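Long-range contacts in ribokinase, putative (Burkholderia thailandensis, PDB 3B1N), which probably phosphorylates nucleosides with ATP as a kinase of the ribokinase (PfkB) family, and is held here with ADP and the nucleoside analogue mizoribine: residues A2-A10 with A133-D144; Y11-R22 with S100-D110. One frame throughout, in Å; residues are numbered along the deposited sequence. Where two conformers were deposited one is given.

Contact 1: residues A2-A10 with A133-D144; sequences ATLICGSIA and AKDIKLAIVGPD. With MZR (5-hydroxy-1-(beta-D-ribofuranosyl)-1H-imidazole-4-carboxamide), chain F.
A133 sets its methyl against the end of L4, CB to CD1 3.9 Å, where the chain of 133-144 comes up to the start of strand 3-6. I136 follows and crosses the leucine at about a right angle: its CG2 touches L4 CB, while CD1 reaches on to the methyl of A2, so one branched side chain serves two residues of the other segment. K137 is joined through its backbone, N to A2 O; its aliphatic chain runs past A2, which leaves the ammonium group to partners beyond the two segments, among them a weak, long ion pair with E264. Strands 3-6 and 138-141 run parallel, their axes 4.6 Å apart. L138 O receives L4 N, and the L138 side chain points to the same face as T3 and I5, all three touching helix 251-264. A139, with only a methyl on the other face, packs CB 4.0 Å from L4 CB. I140 gives N to L4 O and takes C6 N on its own O; its CG1 lies anti to the backbone N (chi1 -176°), which leaves the CG2 branch to meet I5 CG2 at 3.8 Å. V141 lies beside C6, and both touch helix 146-158. G142 N then bonds to C6 O at 2.9 Å. P143 O takes S8 N in a bent bond (N-H...O 141°), while its ring carbon CB packs 3.8 Å from mizoribine N1. D144 brings OD2 to G7 CA, and a water links its OD1 to G7 O. S8 OG is hydrogen-bonded to mizoribine O3 at 2.6 Å and also to C49 N. Parallel central strands between helices, with ligand-binding loops at their C-terminal ends, are the hallmark of the Rossmann-like ribokinase fold.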
loop_
_atom_site.group_PDB
_atom_site.type_symbol
_atom_site.label_atom_id
_atom_site.label_comp_id
_atom_site.label_asym_id
_atom_site.label_seq_id
_atom_site.Cartn_x
_atom_site.Cartn_y
_atom_site.Cartn_z
ATOM N N ALA B 2 -24.138 -27.917 1.054
ATOM C CA ALA B 2 -23.493 -26.745 1.703
ATOM C C ALA B 2 -21.998 -26.810 1.462
ATOM O O ALA B 2 -21.353 -27.875 1.568
ATOM C CB ALA B 2 -23.766 -26.757 3.193
ATOM N N THR B 3 -21.407 -25.638 1.167
ATOM C CA THR B 3 -19.972 -25.565 0.892
ATOM C C THR B 3 -19.323 -24.671 1.953
ATOM O O THR B 3 -19.832 -23.575 2.207
ATOM C CB THR B 3 -19.734 -24.947 -0.518
ATOM O OG1 THR B 3 -20.364 -25.837 -1.467
ATOM C CG2 THR B 3 -18.239 -24.852 -0.835
ATOM N N LEU B 4 -18.329 -25.222 2.653
ATOM C CA LEU B 4 -17.718 -24.513 3.793
ATOM C C LEU B 4 -16.617 -23.619 3.259
ATOM O O LEU B 4 -15.710 -24.081 2.538
ATOM C CB LEU B 4 -17.089 -25.500 4.792
ATOM C CG LEU B 4 -16.644 -24.941 6.145
ATOM C CD1 LEU B 4 -17.872 -24.540 6.980
ATOM C CD2 LEU B 4 -15.782 -25.971 6.904
ATOM N N ILE B 5 -16.706 -22.330 3.617
ATOM C CA ILE B 5 -15.728 -21.367 3.074
ATOM C C ILE B 5 -14.877 -20.846 4.225
ATOM O O ILE B 5 -15.317 -19.947 4.937
ATOM C CB ILE B 5 -16.461 -20.174 2.386
ATOM C CG1 ILE B 5 -17.589 -20.638 1.438
ATOM C CG2 ILE B 5 -15.406 -19.278 1.682
ATOM C CD1 ILE B 5 -17.111 -21.512 0.321
ATOM N N CYS B 6 -13.669 -21.393 4.356
ATOM C CA CYS B 6 -12.801 -21.018 5.488
ATOM C C CYS B 6 -11.824 -19.954 5.045
ATOM O O CYS B 6 -11.116 -20.111 4.048
ATOM C CB CYS B 6 -11.998 -22.213 5.928
ATOM S SG CYS B 6 -12.978 -23.622 6.463
ATOM N N GLY B 7 -11.813 -18.826 5.727
ATOM C CA GLY B 7 -10.852 -17.794 5.328
ATOM C C GLY B 7 -11.148 -16.531 6.095
ATOM O O GLY B 7 -12.022 -16.476 6.954
ATOM N N SER B 8 -10.380 -15.494 5.784
ATOM C CA SER B 8 -10.553 -14.212 6.476
ATOM C C SER B 8 -11.906 -13.572 6.217
ATOM O O SER B 8 -12.500 -13.718 5.130
ATOM C CB SER B 8 -9.453 -13.248 6.068
ATOM O OG SER B 8 -9.477 -13.033 4.664
ATOM N N ILE B 9 -12.375 -12.788 7.191
ATOM C CA ILE B 9 -13.566 -11.953 7.025
ATOM C C ILE B 9 -13.103 -10.572 7.479
ATOM O O ILE B 9 -12.637 -10.443 8.621
ATOM C CB ILE B 9 -14.753 -12.428 7.907
ATOM C CG1 ILE B 9 -15.065 -13.910 7.620
ATOM C CG2 ILE B 9 -15.971 -11.568 7.525
ATOM C CD1 ILE B 9 -16.115 -14.503 8.587
ATOM N N ALA B 10 -13.122 -9.597 6.572
ATOM C CA ALA B 10 -12.359 -8.343 6.825
ATOM C C ALA B 10 -13.024 -7.172 6.208
ATOM O O ALA B 10 -13.844 -7.302 5.294
ATOM C CB ALA B 10 -10.899 -8.511 6.268
ATOM N N ALA B 133 -17.965 -29.122 11.149
ATOM C CA ALA B 133 -19.098 -28.555 10.428
ATOM C C ALA B 133 -19.859 -29.695 9.809
ATOM O O ALA B 133 -19.237 -30.575 9.250
ATOM C CB ALA B 133 -18.611 -27.598 9.317
ATOM N N LYS B 134 -21.184 -29.644 9.911
ATOM C CA LYS B 134 -22.046 -30.762 9.481
ATOM C C LYS B 134 -22.504 -30.696 8.031
ATOM O O LYS B 134 -22.847 -29.616 7.510
ATOM C CB LYS B 134 -23.251 -30.944 10.427
ATOM C CG LYS B 134 -22.844 -31.600 11.773
ATOM C CD LYS B 134 -23.928 -32.581 12.271
ATOM C CE LYS B 134 -23.560 -33.227 13.631
ATOM N NZ LYS B 134 -22.413 -34.192 13.583
ATOM N N ASP B 135 -22.501 -31.866 7.395
ATOM C CA ASP B 135 -23.081 -32.029 6.048
ATOM C C ASP B 135 -22.508 -30.989 5.084
ATOM O O ASP B 135 -23.216 -30.249 4.380
ATOM C CB ASP B 135 -24.611 -32.020 6.104
ATOM C CG ASP B 135 -25.157 -33.265 6.809
ATOM O OD1 ASP B 135 -24.806 -34.392 6.371
ATOM O OD2 ASP B 135 -25.896 -33.132 7.812
ATOM N N ILE B 136 -21.188 -30.956 5.101
ATOM C CA ILE B 136 -20.449 -30.162 4.157
ATOM C C ILE B 136 -20.074 -31.121 3.059
ATOM O O ILE B 136 -19.508 -32.195 3.304
ATOM C CB ILE B 136 -19.178 -29.577 4.849
ATOM C CG1 ILE B 136 -19.577 -28.528 5.910
ATOM C CG2 ILE B 136 -18.192 -28.985 3.835
ATOM C CD1 ILE B 136 -20.561 -27.393 5.482
ATOM N N LYS B 137 -20.346 -30.744 1.824
ATOM C CA LYS B 137 -19.891 -31.585 0.728
ATOM C C LYS B 137 -18.609 -31.151 0.018
ATOM O O LYS B 137 -17.999 -31.926 -0.728
ATOM C CB LYS B 137 -20.993 -31.781 -0.289
ATOM C CG LYS B 137 -21.665 -30.589 -0.825
ATOM C CD LYS B 137 -22.939 -31.168 -1.499
ATOM C CE LYS B 137 -23.997 -30.184 -1.785
ATOM N NZ LYS B 137 -24.988 -30.897 -2.648
ATOM N N LEU B 138 -18.181 -29.916 0.329
ATOM C CA LEU B 138 -17.068 -29.324 -0.398
ATOM C C LEU B 138 -16.615 -28.147 0.454
ATOM O O LEU B 138 -17.413 -27.536 1.150
ATOM C CB LEU B 138 -17.514 -28.839 -1.789
ATOM C CG LEU B 138 -16.498 -28.168 -2.718
ATOM C CD1 LEU B 138 -15.256 -28.986 -3.041
ATOM C CD2 LEU B 138 -17.174 -27.642 -4.023
ATOM N N ALA B 139 -15.314 -27.851 0.392
ATOM C CA ALA B 139 -14.792 -26.698 1.161
ATOM C C ALA B 139 -13.679 -26.009 0.417
ATOM O O ALA B 139 -13.118 -26.544 -0.532
ATOM C CB ALA B 139 -14.285 -27.172 2.533
ATOM N N ILE B 140 -13.301 -24.825 0.917
ATOM C CA ILE B 140 -12.060 -24.182 0.512
ATOM C C ILE B 140 -11.405 -23.660 1.788
ATOM O O ILE B 140 -12.107 -23.200 2.695
ATOM C CB ILE B 140 -12.338 -22.988 -0.460
ATOM C CG1 ILE B 140 -10.966 -22.389 -0.939
ATOM C CG2 ILE B 140 -13.337 -21.975 0.083
ATOM C CD1 ILE B 140 -11.165 -21.550 -2.257
ATOM N N VAL B 141 -10.089 -23.753 1.825
ATOM C CA VAL B 141 -9.300 -23.126 2.902
ATOM C C VAL B 141 -8.466 -22.035 2.232
ATOM O O VAL B 141 -7.573 -22.314 1.425
ATOM C CB VAL B 141 -8.386 -24.136 3.603
ATOM C CG1 VAL B 141 -7.491 -23.398 4.669
ATOM C CG2 VAL B 141 -9.235 -25.293 4.259
ATOM N N GLY B 142 -8.774 -20.774 2.564
ATOM C CA GLY B 142 -8.070 -19.661 1.989
ATOM C C GLY B 142 -7.298 -18.895 3.039
ATOM O O GLY B 142 -7.238 -19.321 4.205
ATOM N N PRO B 143 -6.737 -17.741 2.668
ATOM C CA PRO B 143 -5.873 -16.994 3.560
ATOM C C PRO B 143 -6.620 -16.633 4.839
ATOM O O PRO B 143 -7.800 -16.245 4.802
ATOM C CB PRO B 143 -5.566 -15.728 2.771
ATOM C CG PRO B 143 -5.544 -16.225 1.337
ATOM C CD PRO B 143 -6.753 -17.161 1.314
ATOM N N ASP B 144 -5.918 -16.744 5.950
ATOM C CA ASP B 144 -6.543 -16.695 7.274
ATOM C C ASP B 144 -5.425 -16.661 8.289
ATOM O O ASP B 144 -4.259 -16.670 7.922
ATOM C CB ASP B 144 -7.363 -17.998 7.482
ATOM C CG ASP B 144 -8.565 -17.838 8.374
ATOM O OD1 ASP B 144 -8.682 -16.908 9.175
ATOM O OD2 ASP B 144 -9.465 -18.698 8.232
HETATM N N1 MZR F . -4.711 -12.987 5.212
HETATM O O3 MZR F . -7.094 -12.322 3.920
HETATM C C4 MZR F . -6.234 -11.345 3.374
HETATM C C5 MZR F . -4.828 -11.193 3.673
HETATM C C6 MZR F . -4.056 -12.006 4.615
HETATM O O6 MZR F . -2.859 -11.678 4.762
HETATM N N7 MZR F . -4.462 -10.131 2.904
HETATM C C8 MZR F . -5.542 -9.705 2.210
HETATM N N9 MZR F . -6.652 -10.447 2.492
HETATM C "C1'" MZR F . -7.989 -10.308 1.892
HETATM C "C2'" MZR F . -8.582 -8.912 1.814
HETATM O "O2'" MZR F . -9.377 -8.748 2.984
HETATM C "C3'" MZR F . -9.341 -8.950 0.464
HETATM O "O3'" MZR F . -10.757 -8.756 0.522
HETATM C "C4'" MZR F . -9.013 -10.298 -0.122
HETATM O "O4'" MZR F . -7.807 -10.659 0.524
HETATM C "C5'" MZR F . -8.809 -10.214 -1.617
HETATM O "O5'" MZR F . -8.535 -11.567 -2.068
HETATM O O HOH W 1 -11.245 -16.029 9.690
#

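Contact 2: residues Y11-R22 with S100-D110; sequences YDNIMTFEGRFR and SAQAMITTDLD. With MZR (5-hydroxy-1-(beta-D-ribofuranosyl)-1H-imidazole-4-carboxamide), chain F.
F21 lays one ring face over D108 CB, which stands 3.7 Å from the ring centroid and 5° off its normal. With its CG between the backbone N and carbonyl carbon (chi1 75°), D108 also turns OD2 to F21 N at 2.8 Å, using the lone pair directed away from OD1; a short carboxylate suits this backbone N-H at the start of a 3-10 turn. G19 suits its place because a CB would strike the F17 ring; its O takes L109 N. Further back, strands 11-16 and 101-107 run parallel. I105 CD1 packs 3.7 Å from D12 CG and touches I14 CG1; on the same face small A103 leaves room for ribose. The D12 carboxylate accepts both sugar hydroxyls, OD1 from mizoribine O2' at 2.7 Å and OD2 from O3' at 2.5 Å. D110 meets R20 NE through both oxygens, weakly, at 3.2 Å, their planes 58° apart; R20 also pairs with E23. R22 makes a long salt bridge to D110, its NH1 bonding P27 O of the second subunit. Two acceptors matched to a vicinal diol imply ribose recognition, while waters from D110 OD2 to R20 NH2 and R22 NE give that charge further polar partners.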
loop_
_atom_site.group_PDB
_atom_site.type_symbol
_atom_site.label_atom_id
_atom_site.label_comp_id
_atom_site.label_asym_id
_atom_site.label_seq_id
_atom_site.Cartn_x
_atom_site.Cartn_y
_atom_site.Cartn_z
ATOM N N TYR B 11 -12.672 -5.982 6.722
ATOM C CA TYR B 11 -13.035 -4.738 6.057
ATOM C C TYR B 11 -11.835 -4.243 5.272
ATOM O O TYR B 11 -10.728 -4.178 5.801
ATOM C CB TYR B 11 -13.402 -3.701 7.140
ATOM C CG TYR B 11 -14.682 -4.047 7.847
ATOM C CD1 TYR B 11 -15.893 -4.105 7.160
ATOM C CD2 TYR B 11 -14.680 -4.396 9.193
ATOM C CE1 TYR B 11 -17.073 -4.423 7.815
ATOM C CE2 TYR B 11 -15.857 -4.736 9.868
ATOM C CZ TYR B 11 -17.051 -4.739 9.173
ATOM O OH TYR B 11 -18.234 -5.040 9.808
ATOM N N ASP B 12 -12.095 -3.901 4.011
ATOM C CA ASP B 12 -11.045 -3.509 3.084
ATOM C C ASP B 12 -11.029 -2.010 2.835
ATOM O O ASP B 12 -12.085 -1.429 2.586
ATOM C CB ASP B 12 -11.224 -4.206 1.724
ATOM C CG ASP B 12 -10.970 -5.684 1.774
ATOM O OD1 ASP B 12 -10.392 -6.205 2.734
ATOM O OD2 ASP B 12 -11.284 -6.317 0.760
ATOM N N ASN B 13 -9.841 -1.408 2.878
ATOM C CA ASN B 13 -9.661 -0.014 2.408
ATOM C C ASN B 13 -8.776 -0.118 1.204
ATOM O O ASN B 13 -7.616 -0.488 1.333
ATOM C CB ASN B 13 -9.065 0.853 3.519
ATOM C CG ASN B 13 -10.139 1.204 4.585
ATOM O OD1 ASN B 13 -10.136 0.677 5.670
ATOM N ND2 ASN B 13 -11.095 2.056 4.210
ATOM N N ILE B 14 -9.393 0.115 0.042
ATOM C CA ILE B 14 -8.726 -0.128 -1.233
ATOM C C ILE B 14 -8.321 1.203 -1.873
ATOM O O ILE B 14 -9.164 2.108 -2.106
ATOM C CB ILE B 14 -9.636 -0.897 -2.160
ATOM C CG1 ILE B 14 -9.931 -2.284 -1.536
ATOM C CG2 ILE B 14 -8.947 -1.078 -3.549
ATOM C CD1 ILE B 14 -11.154 -2.952 -2.124
ATOM N N MET B 15 -7.033 1.264 -2.174
ATOM C CA MET B 15 -6.457 2.456 -2.769
ATOM C C MET B 15 -5.959 2.057 -4.137
ATOM O O MET B 15 -4.979 1.304 -4.259
ATOM C CB MET B 15 -5.326 2.906 -1.864
ATOM C CG MET B 15 -5.872 3.512 -0.525
ATOM S SD MET B 15 -4.697 3.364 0.819
ATOM C CE MET B 15 -4.967 1.634 1.321
ATOM N N THR B 16 -6.677 2.548 -5.147
ATOM C CA THR B 16 -6.490 2.163 -6.540
ATOM C C THR B 16 -5.532 3.117 -7.242
ATOM O O THR B 16 -5.891 4.281 -7.471
ATOM C CB THR B 16 -7.818 2.256 -7.355
ATOM O OG1 THR B 16 -8.840 1.479 -6.730
ATOM C CG2 THR B 16 -7.607 1.691 -8.751
ATOM N N PHE B 17 -4.344 2.633 -7.563
ATOM C CA PHE B 17 -3.418 3.467 -8.397
ATOM C C PHE B 17 -3.874 3.260 -9.808
ATOM O O PHE B 17 -3.881 2.112 -10.305
ATOM C CB PHE B 17 -1.969 3.045 -8.232
ATOM C CG PHE B 17 -1.018 3.728 -9.198
ATOM C CD1 PHE B 17 -0.846 5.108 -9.096
ATOM C CD2 PHE B 17 -0.272 2.999 -10.135
ATOM C CE1 PHE B 17 0.000 5.763 -9.953
ATOM C CE2 PHE B 17 0.585 3.680 -11.024
ATOM C CZ PHE B 17 0.684 5.064 -10.924
ATOM N N GLU B 18 -4.226 4.377 -10.450
ATOM C CA GLU B 18 -4.751 4.299 -11.836
ATOM C C GLU B 18 -3.592 4.247 -12.806
ATOM O O GLU B 18 -3.230 5.248 -13.451
ATOM C CB GLU B 18 -5.681 5.471 -12.132
ATOM C CG GLU B 18 -6.862 5.545 -11.196
ATOM C CD GLU B 18 -7.831 4.405 -11.347
ATOM O OE1 GLU B 18 -7.841 3.762 -12.419
ATOM O OE2 GLU B 18 -8.588 4.156 -10.378
ATOM N N GLY B 19 -2.986 3.081 -12.904
ATOM C CA GLY B 19 -1.762 2.886 -13.666
ATOM C C GLY B 19 -1.203 1.531 -13.378
ATOM O O GLY B 19 -1.908 0.682 -12.830
ATOM N N ARG B 20 0.047 1.330 -13.746
ATOM C CA ARG B 20 0.729 0.049 -13.637
ATOM C C ARG B 20 2.022 0.285 -12.903
ATOM O O ARG B 20 2.849 1.090 -13.363
ATOM C CB ARG B 20 1.023 -0.501 -15.041
ATOM C CG ARG B 20 -0.278 -1.034 -15.733
ATOM C CD ARG B 20 0.041 -1.432 -17.196
ATOM N NE ARG B 20 0.972 -2.556 -17.303
ATOM C CZ ARG B 20 2.136 -2.517 -17.924
ATOM N NH1 ARG B 20 2.593 -1.400 -18.474
ATOM N NH2 ARG B 20 2.858 -3.606 -17.990
ATOM N N PHE B 21 2.230 -0.405 -11.780
ATOM C CA PHE B 21 3.536 -0.286 -11.069
ATOM C C PHE B 21 4.745 -0.547 -11.949
ATOM O O PHE B 21 5.770 0.068 -11.787
ATOM C CB PHE B 21 3.626 -1.230 -9.855
ATOM C CG PHE B 21 2.565 -1.008 -8.806
ATOM C CD1 PHE B 21 2.064 0.236 -8.529
ATOM C CD2 PHE B 21 2.145 -2.113 -8.018
ATOM C CE1 PHE B 21 1.045 0.466 -7.529
ATOM C CE2 PHE B 21 1.158 -1.911 -7.004
ATOM C CZ PHE B 21 0.602 -0.657 -6.775
ATOM N N ARG B 22 4.649 -1.440 -12.942
ATOM C CA ARG B 22 5.775 -1.710 -13.796
ATOM C C ARG B 22 6.300 -0.464 -14.519
ATOM O O ARG B 22 7.452 -0.459 -14.920
ATOM C CB ARG B 22 5.392 -2.744 -14.868
ATOM C CG ARG B 22 5.284 -4.150 -14.265
ATOM C CD ARG B 22 4.746 -5.134 -15.354
ATOM N NE ARG B 22 4.550 -6.496 -14.799
ATOM C CZ ARG B 22 5.429 -7.474 -14.877
ATOM N NH1 ARG B 22 6.606 -7.271 -15.450
ATOM N NH2 ARG B 22 5.101 -8.672 -14.366
ATOM N N SER B 100 -12.559 -6.336 14.099
ATOM C CA SER B 100 -12.410 -7.221 12.960
ATOM C C SER B 100 -11.142 -6.918 12.181
ATOM O O SER B 100 -10.611 -5.794 12.235
ATOM C CB SER B 100 -13.632 -7.083 12.036
ATOM O OG SER B 100 -14.821 -7.238 12.785
ATOM N N ALA B 101 -10.708 -7.913 11.404
ATOM C CA ALA B 101 -9.594 -7.736 10.449
ATOM C C ALA B 101 -9.812 -6.546 9.536
ATOM O O ALA B 101 -10.918 -6.271 9.102
ATOM C CB ALA B 101 -9.397 -9.004 9.603
ATOM N N GLN B 102 -8.716 -5.848 9.217
ATOM C CA GLN B 102 -8.756 -4.683 8.341
ATOM C C GLN B 102 -7.589 -4.770 7.369
ATOM O O GLN B 102 -6.451 -4.971 7.768
ATOM C CB GLN B 102 -8.699 -3.381 9.185
ATOM C CG GLN B 102 -8.405 -2.166 8.359
ATOM C CD GLN B 102 -9.625 -1.625 7.665
ATOM O OE1 GLN B 102 -10.612 -1.246 8.322
ATOM N NE2 GLN B 102 -9.554 -1.527 6.323
ATOM N N ALA B 103 -7.895 -4.674 6.084
ATOM C CA ALA B 103 -6.836 -4.709 5.058
ATOM C C ALA B 103 -6.730 -3.355 4.422
ATOM O O ALA B 103 -7.730 -2.753 4.047
ATOM C CB ALA B 103 -7.206 -5.751 3.967
ATOM N N MET B 104 -5.499 -2.849 4.336
ATOM C CA MET B 104 -5.244 -1.612 3.607
ATOM C C MET B 104 -4.533 -2.054 2.332
ATOM O O MET B 104 -3.418 -2.540 2.380
ATOM C CB MET B 104 -4.369 -0.661 4.462
ATOM C CG MET B 104 -4.935 -0.317 5.839
ATOM S SD MET B 104 -6.239 0.930 5.700
ATOM C CE MET B 104 -5.379 2.308 4.960
ATOM N N ILE B 105 -5.249 -1.996 1.217
ATOM C CA ILE B 105 -4.803 -2.596 -0.040
ATOM C C ILE B 105 -4.474 -1.529 -1.087
ATOM O O ILE B 105 -5.330 -0.743 -1.436
ATOM C CB ILE B 105 -5.974 -3.480 -0.585
ATOM C CG1 ILE B 105 -6.407 -4.486 0.478
ATOM C CG2 ILE B 105 -5.596 -4.163 -1.957
ATOM C CD1 ILE B 105 -7.692 -5.324 0.046
ATOM N N THR B 106 -3.223 -1.540 -1.570
ATOM C CA THR B 106 -2.898 -0.679 -2.714
ATOM C C THR B 106 -2.787 -1.471 -3.989
ATOM O O THR B 106 -2.013 -2.431 -4.044
ATOM C CB THR B 106 -1.692 0.150 -2.478
ATOM O OG1 THR B 106 -1.881 0.883 -1.273
ATOM C CG2 THR B 106 -1.513 1.060 -3.732
ATOM N N THR B 107 -3.662 -1.173 -4.954
ATOM C CA THR B 107 -3.702 -1.949 -6.169
ATOM C C THR B 107 -3.179 -1.149 -7.379
ATOM O O THR B 107 -3.162 0.077 -7.329
ATOM C CB THR B 107 -5.153 -2.542 -6.399
ATOM O OG1 THR B 107 -5.228 -3.134 -7.693
ATOM C CG2 THR B 107 -6.262 -1.487 -6.239
ATOM N N ASP B 108 -2.754 -1.851 -8.404
ATOM C CA ASP B 108 -2.631 -1.222 -9.714
ATOM C C ASP B 108 -3.586 -1.916 -10.650
ATOM O O ASP B 108 -4.385 -2.766 -10.184
ATOM C CB ASP B 108 -1.191 -1.157 -10.254
ATOM C CG ASP B 108 -0.657 -2.490 -10.760
ATOM O OD1 ASP B 108 -1.380 -3.527 -10.752
ATOM O OD2 ASP B 108 0.494 -2.527 -11.201
ATOM N N LEU B 109 -3.522 -1.585 -11.928
ATOM C CA LEU B 109 -4.511 -2.090 -12.902
ATOM C C LEU B 109 -4.171 -3.495 -13.376
ATOM O O LEU B 109 -5.099 -4.217 -13.784
ATOM C CB LEU B 109 -4.746 -1.096 -14.047
ATOM C CG LEU B 109 -5.267 0.263 -13.539
ATOM C CD1 LEU B 109 -5.359 1.330 -14.681
ATOM C CD2 LEU B 109 -6.543 0.272 -12.644
ATOM N N ASP B 110 -2.889 -3.891 -13.272
ATOM C CA ASP B 110 -2.361 -5.234 -13.610
ATOM C C ASP B 110 -2.710 -6.270 -12.569
ATOM O O ASP B 110 -2.279 -7.433 -12.659
ATOM C CB ASP B 110 -0.845 -5.210 -13.652
ATOM C CG ASP B 110 -0.289 -4.811 -14.990
ATOM O OD1 ASP B 110 -1.101 -4.463 -15.885
ATOM O OD2 ASP B 110 0.959 -4.905 -15.148
HETATM N N1 MZR F . -4.711 -12.987 5.212
HETATM O O3 MZR F . -7.094 -12.322 3.920
HETATM C C4 MZR F . -6.234 -11.345 3.374
HETATM C C5 MZR F . -4.828 -11.193 3.673
HETATM C C6 MZR F . -4.056 -12.006 4.615
HETATM O O6 MZR F . -2.859 -11.678 4.762
HETATM N N7 MZR F . -4.462 -10.131 2.904
HETATM C C8 MZR F . -5.542 -9.705 2.210
HETATM N N9 MZR F . -6.652 -10.447 2.492
HETATM C "C1'" MZR F . -7.989 -10.308 1.892
HETATM C "C2'" MZR F . -8.582 -8.912 1.814
HETATM O "O2'" MZR F . -9.377 -8.748 2.984
HETATM C "C3'" MZR F . -9.341 -8.950 0.464
HETATM O "O3'" MZR F . -10.757 -8.756 0.522
HETATM C "C4'" MZR F . -9.013 -10.298 -0.122
HETATM O "O4'" MZR F . -7.807 -10.659 0.524
HETATM C "C5'" MZR F . -8.809 -10.214 -1.617
HETATM O "O5'" MZR F . -8.535 -11.567 -2.068
HETATM O O HOH W 2 1.793 -6.180 -17.347
HETATM O O HOH W 3 2.266 -3.210 -13.360
HETATM O O HOH W 4 2.022 -6.808 -13.621
#

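The centres of contacts 1 and 2 lie 25 Å apart, on opposite sides of the chain's centre, and belong to different sheets. Contact 1 joins neighbouring strands of the nine-stranded sheet, contact 2 the middle strands of the four-stranded one. Strand 3-6 leads into strand 10-16, and contact 2 is nested within the loop closed by contact 1. They meet where I9 and A10 pack against A101. Both touch mizoribine: contact 1 bonds the base through S8 and touches the ribose through A10, contact 2 bonds the ribose through D12, and S36 of the second subunit adds another bond. The nucleoside site is thus built at the junction of the two sheets, consistent with the core-and-lid architecture of ribokinase relatives.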